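Local coordinates for protein myosin-I heavy chain (Dictyostelium discoideum, PDB 5EJR) that works as an actin-based motor with ATPase activity in the early steps of phagocytosis and adhesion, seen here as its C-terminal MyTH4-FERM tail piece, at residues K126-I136 and P192-R201; N206-I214 and T221-Y229. One frame throughout, in Å; residues are numbered along the deposited sequence.

Overall arrangement
Contact 1 lies within the MyTH4 domain and contact 2 opens the FERM part, in the ubiquitin-like lobe; the chain runs from one to the other as helix 194-205 gives way to strand 211-215. Contact 1 is buried, two helices joined through an aromatic cluster with a salt bridge at one end, so side chains do the work. Contact 2, a partly buried beta hairpin, is held mainly by backbone hydrogen bonds, with one face mostly apolar and the other lined by Lys213, Lys225, leucine and threonine. Their centres are about 16 Å apart, yet they touch: Tyr229 OH probably bonds to Ile136 O, and Ser199 packs on Ser210, so the two domains meet here directly.

Contact 1: K126-I136 and P192-R201; sequences KGFELIYFLSI and PSATEIQSFR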
loop_
_atom_site.group_PDB
_atom_site.type_symbol
_atom_site.label_atom_id
_atom_site.label_comp_id
_atom_site.label_asym_id
_atom_site.label_seq_id
_atom_site.Cartn_x
_atom_site.Cartn_y
_atom_site.Cartn_z
ATOM N N LYS A 126 -4.012 -19.446 -17.453
ATOM C CA LYS A 126 -3.162 -18.303 -17.117
ATOM C C LYS A 126 -3.505 -17.112 -18.018
ATOM O O LYS A 126 -3.439 -15.958 -17.580
ATOM C CB LYS A 126 -1.673 -18.677 -17.257
ATOM C CG LYS A 126 -1.108 -19.425 -16.051
ATOM C CD LYS A 126 0.243 -20.035 -16.392
ATOM C CE LYS A 126 0.898 -20.740 -15.235
ATOM N NZ LYS A 126 2.298 -21.134 -15.566
ATOM N N GLY A 127 -3.886 -17.416 -19.263
ATOM C CA GLY A 127 -4.333 -16.432 -20.235
ATOM C C GLY A 127 -5.623 -15.822 -19.754
ATOM O O GLY A 127 -5.779 -14.598 -19.788
ATOM N N PHE A 128 -6.539 -16.662 -19.224
ATOM C CA PHE A 128 -7.778 -16.129 -18.649
ATOM C C PHE A 128 -7.545 -15.385 -17.312
ATOM O O PHE A 128 -8.272 -14.432 -17.025
ATOM C CB PHE A 128 -8.863 -17.206 -18.516
ATOM C CG PHE A 128 -9.495 -17.578 -19.839
ATOM C CD1 PHE A 128 -10.231 -16.650 -20.563
ATOM C CD2 PHE A 128 -9.352 -18.858 -20.360
ATOM C CE1 PHE A 128 -10.798 -16.991 -21.797
ATOM C CE2 PHE A 128 -9.926 -19.200 -21.590
ATOM C CZ PHE A 128 -10.644 -18.264 -22.301
ATOM N N GLU A 129 -6.533 -15.803 -16.519
ATOM C CA GLU A 129 -6.165 -15.133 -15.248
ATOM C C GLU A 129 -5.712 -13.693 -15.555
ATOM O O GLU A 129 -6.073 -12.749 -14.833
ATOM C CB GLU A 129 -5.025 -15.885 -14.545
ATOM C CG GLU A 129 -5.468 -17.177 -13.877
ATOM C CD GLU A 129 -4.358 -17.986 -13.241
ATOM O OE1 GLU A 129 -3.211 -17.919 -13.736
ATOM O OE2 GLU A 129 -4.642 -18.714 -12.264
ATOM N N LEU A 130 -4.968 -13.530 -16.668
ATOM C CA LEU A 130 -4.512 -12.226 -17.155
ATOM C C LEU A 130 -5.713 -11.382 -17.555
ATOM O O LEU A 130 -5.757 -10.218 -17.191
ATOM C CB LEU A 130 -3.502 -12.389 -18.316
ATOM C CG LEU A 130 -3.096 -11.128 -19.127
ATOM C CD1 LEU A 130 -2.480 -10.052 -18.241
ATOM C CD2 LEU A 130 -2.114 -11.492 -20.197
ATOM N N ILE A 131 -6.724 -11.973 -18.221
ATOM C CA ILE A 131 -7.936 -11.237 -18.615
ATOM C C ILE A 131 -8.658 -10.719 -17.362
ATOM O O ILE A 131 -9.143 -9.579 -17.343
ATOM C CB ILE A 131 -8.851 -12.090 -19.530
ATOM C CG1 ILE A 131 -8.178 -12.296 -20.914
ATOM C CG2 ILE A 131 -10.229 -11.458 -19.676
ATOM C CD1 ILE A 131 -8.760 -13.438 -21.790
ATOM N N TYR A 132 -8.706 -11.556 -16.309
ATOM C CA TYR A 132 -9.310 -11.158 -15.035
ATOM C C TYR A 132 -8.606 -9.916 -14.466
ATOM O O TYR A 132 -9.278 -8.957 -14.077
ATOM C CB TYR A 132 -9.245 -12.312 -14.020
ATOM C CG TYR A 132 -9.513 -11.845 -12.605
ATOM C CD1 TYR A 132 -10.809 -11.585 -12.172
ATOM C CD2 TYR A 132 -8.465 -11.608 -11.717
ATOM C CE1 TYR A 132 -11.062 -11.113 -10.886
ATOM C CE2 TYR A 132 -8.706 -11.126 -10.428
ATOM C CZ TYR A 132 -10.008 -10.894 -10.014
ATOM O OH TYR A 132 -10.267 -10.446 -8.738
ATOM N N PHE A 133 -7.259 -9.962 -14.396
ATOM C CA PHE A 133 -6.414 -8.893 -13.851
ATOM C C PHE A 133 -6.429 -7.640 -14.719
ATOM O O PHE A 133 -6.269 -6.538 -14.191
ATOM C CB PHE A 133 -4.994 -9.389 -13.551
ATOM C CG PHE A 133 -4.900 -10.314 -12.354
ATOM C CD1 PHE A 133 -5.337 -9.904 -11.100
ATOM C CD2 PHE A 133 -4.332 -11.579 -12.473
ATOM C CE1 PHE A 133 -5.249 -10.764 -9.991
ATOM C CE2 PHE A 133 -4.245 -12.439 -11.367
ATOM C CZ PHE A 133 -4.708 -12.028 -10.132
ATOM N N LEU A 134 -6.730 -7.776 -16.030
ATOM C CA LEU A 134 -6.895 -6.603 -16.880
ATOM C C LEU A 134 -8.264 -6.016 -16.565
ATOM O O LEU A 134 -8.382 -4.797 -16.388
ATOM C CB LEU A 134 -6.851 -6.945 -18.392
ATOM C CG LEU A 134 -5.567 -7.506 -18.984
ATOM C CD1 LEU A 134 -5.822 -8.041 -20.388
ATOM C CD2 LEU A 134 -4.474 -6.458 -19.037
ATOM N N SER A 135 -9.305 -6.875 -16.508
ATOM C CA SER A 135 -10.693 -6.443 -16.277
ATOM C C SER A 135 -10.916 -5.733 -14.926
ATOM O O SER A 135 -11.832 -4.927 -14.825
ATOM C CB SER A 135 -11.670 -7.602 -16.449
ATOM O OG SER A 135 -11.561 -8.522 -15.376
ATOM N N ILE A 136 -10.085 -6.024 -13.908
ATOM C CA ILE A 136 -10.208 -5.333 -12.619
ATOM C C ILE A 136 -9.577 -3.920 -12.680
ATOM O O ILE A 136 -9.990 -3.043 -11.919
ATOM C CB ILE A 136 -9.712 -6.160 -11.395
ATOM C CG1 ILE A 136 -8.279 -6.665 -11.572
ATOM C CG2 ILE A 136 -10.687 -7.303 -11.067
ATOM C CD1 ILE A 136 -7.572 -7.119 -10.287
ATOM N N PRO A 192 -1.184 -7.115 -10.159
ATOM C CA PRO A 192 -1.181 -7.891 -8.908
ATOM C C PRO A 192 0.171 -8.358 -8.399
ATOM O O PRO A 192 1.049 -8.708 -9.181
ATOM C CB PRO A 192 -2.085 -9.072 -9.244
ATOM C CG PRO A 192 -1.840 -9.294 -10.715
ATOM C CD PRO A 192 -1.603 -7.943 -11.314
ATOM N N SER A 193 0.304 -8.422 -7.054
ATOM C CA SER A 193 1.481 -8.942 -6.360
ATOM C C SER A 193 1.363 -10.465 -6.389
ATOM O O SER A 193 0.278 -10.967 -6.662
ATOM C CB SER A 193 1.484 -8.479 -4.900
ATOM O OG SER A 193 0.299 -8.874 -4.222
ATOM N N ALA A 194 2.434 -11.193 -6.042
ATOM C CA ALA A 194 2.395 -12.664 -5.956
ATOM C C ALA A 194 1.382 -13.097 -4.882
ATOM O O ALA A 194 0.744 -14.138 -5.036
ATOM C CB ALA A 194 3.773 -13.212 -5.636
ATOM N N THR A 195 1.164 -12.231 -3.852
ATOM C CA THR A 195 0.174 -12.419 -2.779
ATOM C C THR A 195 -1.244 -12.370 -3.349
ATOM O O THR A 195 -2.049 -13.266 -3.064
ATOM C CB THR A 195 0.381 -11.363 -1.666
ATOM O OG1 THR A 195 1.644 -11.612 -1.065
ATOM C CG2 THR A 195 -0.713 -11.398 -0.585
ATOM N N GLU A 196 -1.562 -11.304 -4.117
ATOM C CA GLU A 196 -2.880 -11.125 -4.737
ATOM C C GLU A 196 -3.163 -12.258 -5.712
ATOM O O GLU A 196 -4.316 -12.646 -5.872
ATOM C CB GLU A 196 -2.957 -9.807 -5.504
ATOM C CG GLU A 196 -4.380 -9.468 -5.930
ATOM C CD GLU A 196 -4.575 -8.127 -6.590
ATOM O OE1 GLU A 196 -3.609 -7.332 -6.603
ATOM O OE2 GLU A 196 -5.697 -7.861 -7.081
ATOM N N ILE A 197 -2.108 -12.753 -6.384
ATOM C CA ILE A 197 -2.228 -13.822 -7.372
ATOM C C ILE A 197 -2.665 -15.112 -6.674
ATOM O O ILE A 197 -3.689 -15.676 -7.052
ATOM C CB ILE A 197 -0.932 -13.950 -8.233
ATOM C CG1 ILE A 197 -0.848 -12.768 -9.239
ATOM C CG2 ILE A 197 -0.892 -15.285 -8.986
ATOM C CD1 ILE A 197 0.592 -12.437 -9.798
ATOM N N GLN A 198 -1.935 -15.518 -5.626
ATOM C CA GLN A 198 -2.218 -16.709 -4.840
ATOM C C GLN A 198 -3.585 -16.663 -4.174
ATOM O O GLN A 198 -4.334 -17.644 -4.238
ATOM C CB GLN A 198 -1.103 -16.985 -3.828
ATOM C CG GLN A 198 -1.149 -18.397 -3.213
ATOM C CD GLN A 198 -1.320 -19.484 -4.253
ATOM O OE1 GLN A 198 -0.410 -19.785 -5.037
ATOM N NE2 GLN A 198 -2.508 -20.066 -4.306
ATOM N N SER A 199 -3.932 -15.518 -3.582
ATOM C CA SER A 199 -5.229 -15.339 -2.942
ATOM C C SER A 199 -6.363 -15.545 -3.940
ATOM O O SER A 199 -7.273 -16.329 -3.660
ATOM C CB SER A 199 -5.304 -13.996 -2.225
ATOM O OG SER A 199 -4.443 -14.061 -1.094
ATOM N N PHE A 200 -6.238 -14.958 -5.147
ATOM C CA PHE A 200 -7.222 -15.105 -6.221
ATOM C C PHE A 200 -7.411 -16.598 -6.630
ATOM O O PHE A 200 -8.539 -17.064 -6.785
ATOM C CB PHE A 200 -6.805 -14.252 -7.439
ATOM C CG PHE A 200 -7.584 -14.557 -8.695
ATOM C CD1 PHE A 200 -8.926 -14.208 -8.803
ATOM C CD2 PHE A 200 -6.971 -15.170 -9.781
ATOM C CE1 PHE A 200 -9.641 -14.489 -9.964
ATOM C CE2 PHE A 200 -7.688 -15.448 -10.939
ATOM C CZ PHE A 200 -9.013 -15.096 -11.027
ATOM N N ARG A 201 -6.294 -17.308 -6.789
ATOM C CA ARG A 201 -6.219 -18.709 -7.158
ATOM C C ARG A 201 -6.871 -19.616 -6.126
ATOM O O ARG A 201 -7.770 -20.379 -6.487
ATOM C CB ARG A 201 -4.759 -19.109 -7.413
ATOM C CG ARG A 201 -4.331 -18.725 -8.805
ATOM C CD ARG A 201 -2.838 -18.857 -9.007
ATOM N NE ARG A 201 -2.489 -18.357 -10.332
ATOM C CZ ARG A 201 -1.264 -18.314 -10.828
ATOM N NH1 ARG A 201 -0.229 -18.711 -10.098
ATOM N NH2 ARG A 201 -1.054 -17.843 -12.045
HETATM O O HOH W 1 -7.898 -9.395 -6.725
#
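The shortest polar bond between the two helices runs from Arg201 NH2 to Glu129 OE1, 2.7 Å, and Arg201 NE reaches Glu129 OE2 at 2.9 Å. Arginine thus grips the carboxylate side-on with two nitrogens, one to each oxygen, the two flat groups turned only 18° apart although both donors come from above the carboxylate plane. Ile197 CG2 lies under one face of the guanidinium. A methionine in place of Arg201 would probably leave the buried Glu129 carboxylate without its charged mate and free to turn. Beside this pair the contact becomes aromatic. Phe200, its CG anti to the backbone N (chi1 168°), lays its ring over one face of Tyr132 in an offset stack, centroids 4.0 Å apart. Phe133 meets Phe200 obliquely, while Pro192 CG sits over the opposite face of Phe133 from Tyr132, a CH-pi contact 3.5 Å from the ring centroid. Glu196 OE2 approaches the Phe133 edge and accepts from a water near Tyr132 OH; its other oxygen, OE1, is bridged to Arg188. Ser193 OG caps the second helix by accepting from Glu196 N. Segments 126-136 and 194-201 cross at 112° within the helical MyTH4 domain, with Trp74 of helix 58-75 against Ile197 and Arg201 and Leu169 of helix 164-178 on Phe200, while Tyr275 of helix 274-283, from the FERM ubiquitin-like lobe, touches Glu196.

Contact 2: N206-I214 and T221-Y229; sequences NGDISTCKI and TKLAKINTY. With EDO (1,2-ethanediol), chain C.
Lys213 and Thr221 meet obliquely on one face of this antiparallel hairpin, the aliphatic CG of the lysine packed tightly against the threonine methyl CG2 at 3.4 Å. Leu223 continues the row: its CD2 touches Lys213 CG at 3.7 Å from another side and also nears Thr211 OG1. Farther along, Lys225 crosses Ile209 at about a right angle, and the bend of the lysine at chi3 (86°) brings CE alongside Ile209 CD1 while CG rests on Ile209 CG1. The other face carries Cys212, Ile214 and Ala224, and also Lys222, whose end leads away from the partner strand; Ile226 follows just past the strand end. Ile226 holds CG1 anti to its backbone N (chi1 -169°), which carries CD1 to Cys212 CB at 3.8 Å; its CG2 branch lies against the Ser210 backbone instead. Between the faces, Cys212 pairs with Ala224 and Ile214 with Lys222 as hydrogen-bonded pairs. Ala224 N to Cys212 O is almost straight, 2.8 Å and 178°, and Ile226 N to Ser210 O extends the pairing beyond the strands. The mostly apolar face turns to Ile235 and Val239 of helix 232-243, Ile274 of helix 274-283 and Phe292 of strand 290-296, consistent with the ubiquitin-like lobe of a FERM domain. A 1,2-ethanediol, probably from the crystallisation liquor, donates to Lys213 O. The chemistry is thus two-sided: backbone bonds fix the register, aliphatic groups on one face join the lobe's interior, and on the other Lys213 and Lys225 lend their carbon chains to packing while their amines probably remain in solvent.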
loop_
_atom_site.group_PDB
_atom_site.type_symbol
_atom_site.label_atom_id
_atom_site.label_comp_id
_atom_site.label_asym_id
_atom_site.label_seq_id
_atom_site.Cartn_x
_atom_site.Cartn_y
_atom_site.Cartn_z
ATOM N N ASN A 206 -10.565 -23.215 -3.717
ATOM C CA ASN A 206 -11.128 -23.621 -2.421
ATOM C C ASN A 206 -12.362 -22.838 -1.947
ATOM O O ASN A 206 -13.119 -23.352 -1.124
ATOM C CB ASN A 206 -10.043 -23.577 -1.331
ATOM C CG ASN A 206 -8.749 -24.294 -1.660
ATOM O OD1 ASN A 206 -8.654 -25.093 -2.605
ATOM N ND2 ASN A 206 -7.715 -24.022 -0.871
ATOM N N GLY A 207 -12.527 -21.603 -2.410
ATOM C CA GLY A 207 -13.630 -20.744 -1.992
ATOM C C GLY A 207 -13.377 -19.970 -0.708
ATOM O O GLY A 207 -14.227 -19.171 -0.295
ATOM N N ASP A 208 -12.203 -20.194 -0.069
ATOM C CA ASP A 208 -11.789 -19.556 1.187
ATOM C C ASP A 208 -11.604 -18.035 1.072
ATOM O O ASP A 208 -11.202 -17.537 0.015
ATOM C CB ASP A 208 -10.514 -20.222 1.756
ATOM C CG ASP A 208 -9.408 -20.487 0.750
ATOM O OD1 ASP A 208 -9.372 -19.795 -0.294
ATOM O OD2 ASP A 208 -8.566 -21.378 1.014
ATOM N N ILE A 209 -11.894 -17.311 2.169
ATOM C CA ILE A 209 -11.805 -15.848 2.242
ATOM C C ILE A 209 -10.360 -15.358 2.311
ATOM O O ILE A 209 -9.594 -15.792 3.173
ATOM C CB ILE A 209 -12.692 -15.252 3.383
ATOM C CG1 ILE A 209 -12.549 -13.708 3.516
ATOM C CG2 ILE A 209 -12.464 -15.951 4.738
ATOM C CD1 ILE A 209 -13.426 -12.847 2.567
ATOM N N SER A 210 -10.009 -14.426 1.411
ATOM C CA SER A 210 -8.687 -13.808 1.375
ATOM C C SER A 210 -8.496 -12.882 2.599
ATOM O O SER A 210 -9.397 -12.121 2.950
ATOM C CB SER A 210 -8.505 -13.023 0.082
ATOM O OG SER A 210 -8.418 -13.905 -1.024
ATOM N N THR A 211 -7.344 -12.982 3.259
ATOM C CA THR A 211 -7.015 -12.158 4.427
ATOM C C THR A 211 -5.611 -11.581 4.301
ATOM O O THR A 211 -4.768 -12.166 3.629
ATOM C CB THR A 211 -7.093 -12.950 5.761
ATOM O OG1 THR A 211 -6.046 -13.925 5.811
ATOM C CG2 THR A 211 -8.475 -13.571 6.043
ATOM N N CYS A 212 -5.352 -10.472 5.005
ATOM C CA CYS A 212 -4.044 -9.847 5.102
ATOM C C CYS A 212 -3.674 -9.805 6.587
ATOM O O CYS A 212 -4.521 -9.488 7.424
ATOM C CB CYS A 212 -4.045 -8.450 4.484
ATOM S SG CYS A 212 -2.402 -7.681 4.426
ATOM N N LYS A 213 -2.414 -10.145 6.903
ATOM C CA LYS A 213 -1.852 -10.166 8.249
ATOM C C LYS A 213 -1.453 -8.736 8.646
ATOM O O LYS A 213 -0.697 -8.088 7.912
ATOM C CB LYS A 213 -0.604 -11.072 8.257
ATOM C CG LYS A 213 -0.571 -12.107 9.367
ATOM C CD LYS A 213 0.845 -12.630 9.581
ATOM C CE LYS A 213 0.928 -13.685 10.655
ATOM N NZ LYS A 213 2.299 -14.256 10.744
ATOM N N ILE A 214 -2.006 -8.228 9.766
ATOM C CA ILE A 214 -1.702 -6.886 10.288
ATOM C C ILE A 214 -1.180 -6.965 11.726
ATOM O O ILE A 214 -1.857 -7.501 12.611
ATOM C CB ILE A 214 -2.867 -5.861 10.146
ATOM C CG1 ILE A 214 -3.594 -5.943 8.763
ATOM C CG2 ILE A 214 -2.387 -4.426 10.465
ATOM C CD1 ILE A 214 -2.802 -5.550 7.528
ATOM N N THR A 221 -0.945 -10.112 16.202
ATOM C CA THR A 221 -1.413 -9.953 14.824
ATOM C C THR A 221 -2.913 -10.187 14.733
ATOM O O THR A 221 -3.504 -10.769 15.648
ATOM C CB THR A 221 -0.621 -10.933 13.912
ATOM O OG1 THR A 221 0.760 -10.927 14.274
ATOM C CG2 THR A 221 -0.704 -10.585 12.458
ATOM N N LYS A 222 -3.528 -9.712 13.636
ATOM C CA LYS A 222 -4.933 -9.903 13.283
ATOM C C LYS A 222 -5.030 -10.156 11.782
ATOM O O LYS A 222 -4.231 -9.626 10.999
ATOM C CB LYS A 222 -5.830 -8.710 13.698
ATOM C CG LYS A 222 -6.119 -8.609 15.200
ATOM C CD LYS A 222 -7.170 -9.608 15.676
ATOM C CE LYS A 222 -7.259 -9.689 17.178
ATOM N NZ LYS A 222 -8.363 -10.589 17.612
ATOM N N LEU A 223 -5.968 -11.011 11.388
ATOM C CA LEU A 223 -6.173 -11.320 9.990
ATOM C C LEU A 223 -7.356 -10.511 9.528
ATOM O O LEU A 223 -8.439 -10.624 10.102
ATOM C CB LEU A 223 -6.382 -12.835 9.766
ATOM C CG LEU A 223 -5.186 -13.741 10.100
ATOM C CD1 LEU A 223 -5.579 -15.201 10.028
ATOM C CD2 LEU A 223 -4.006 -13.478 9.184
ATOM N N ALA A 224 -7.132 -9.629 8.549
ATOM C CA ALA A 224 -8.182 -8.769 8.020
ATOM C C ALA A 224 -8.691 -9.274 6.683
ATOM O O ALA A 224 -7.886 -9.613 5.822
ATOM C CB ALA A 224 -7.642 -7.358 7.846
ATOM N N LYS A 225 -10.011 -9.234 6.473
ATOM C CA LYS A 225 -10.630 -9.625 5.193
ATOM C C LYS A 225 -10.222 -8.593 4.129
ATOM O O LYS A 225 -10.270 -7.382 4.383
ATOM C CB LYS A 225 -12.158 -9.707 5.313
ATOM C CG LYS A 225 -12.648 -10.937 6.074
ATOM C CD LYS A 225 -14.093 -10.775 6.577
ATOM C CE LYS A 225 -15.149 -11.168 5.565
ATOM N NZ LYS A 225 -16.523 -10.840 6.038
ATOM N N ILE A 226 -9.759 -9.084 2.973
ATOM C CA ILE A 226 -9.228 -8.268 1.875
ATOM C C ILE A 226 -9.907 -8.608 0.540
ATOM O O ILE A 226 -10.039 -9.776 0.190
ATOM C CB ILE A 226 -7.664 -8.424 1.842
ATOM C CG1 ILE A 226 -6.961 -7.422 0.927
ATOM C CG2 ILE A 226 -7.200 -9.836 1.508
ATOM C CD1 ILE A 226 -5.396 -7.513 1.025
ATOM N N ASN A 227 -10.376 -7.593 -0.167
ATOM C CA ASN A 227 -10.983 -7.734 -1.489
ATOM C C ASN A 227 -10.111 -6.915 -2.447
ATOM O O ASN A 227 -9.277 -6.131 -1.989
ATOM C CB ASN A 227 -12.419 -7.200 -1.507
ATOM C CG ASN A 227 -13.248 -7.503 -0.278
ATOM O OD1 ASN A 227 -13.166 -8.583 0.324
ATOM N ND2 ASN A 227 -14.086 -6.550 0.110
ATOM N N THR A 228 -10.327 -7.073 -3.770
ATOM C CA THR A 228 -9.619 -6.377 -4.859
ATOM C C THR A 228 -9.465 -4.878 -4.624
ATOM O O THR A 228 -8.389 -4.333 -4.843
ATOM C CB THR A 228 -10.368 -6.622 -6.191
ATOM O OG1 THR A 228 -10.505 -8.029 -6.372
ATOM C CG2 THR A 228 -9.658 -6.018 -7.393
ATOM N N TYR A 229 -10.543 -4.226 -4.176
ATOM C CA TYR A 229 -10.613 -2.793 -4.019
ATOM C C TYR A 229 -10.539 -2.304 -2.572
ATOM O O TYR A 229 -10.855 -1.146 -2.316
ATOM C CB TYR A 229 -11.879 -2.276 -4.722
ATOM C CG TYR A 229 -11.960 -2.678 -6.188
ATOM C CD1 TYR A 229 -11.185 -2.040 -7.150
ATOM C CD2 TYR A 229 -12.788 -3.718 -6.603
ATOM C CE1 TYR A 229 -11.272 -2.385 -8.501
ATOM C CE2 TYR A 229 -12.855 -4.100 -7.950
ATOM C CZ TYR A 229 -12.100 -3.422 -8.893
ATOM O OH TYR A 229 -12.138 -3.788 -10.214
HETATM C C1 EDO C . 1.839 -7.449 5.997
HETATM O O1 EDO C . 1.909 -7.570 7.423
HETATM C C2 EDO C . 1.623 -8.811 5.290
HETATM O O2 EDO C . 0.717 -8.611 4.199
#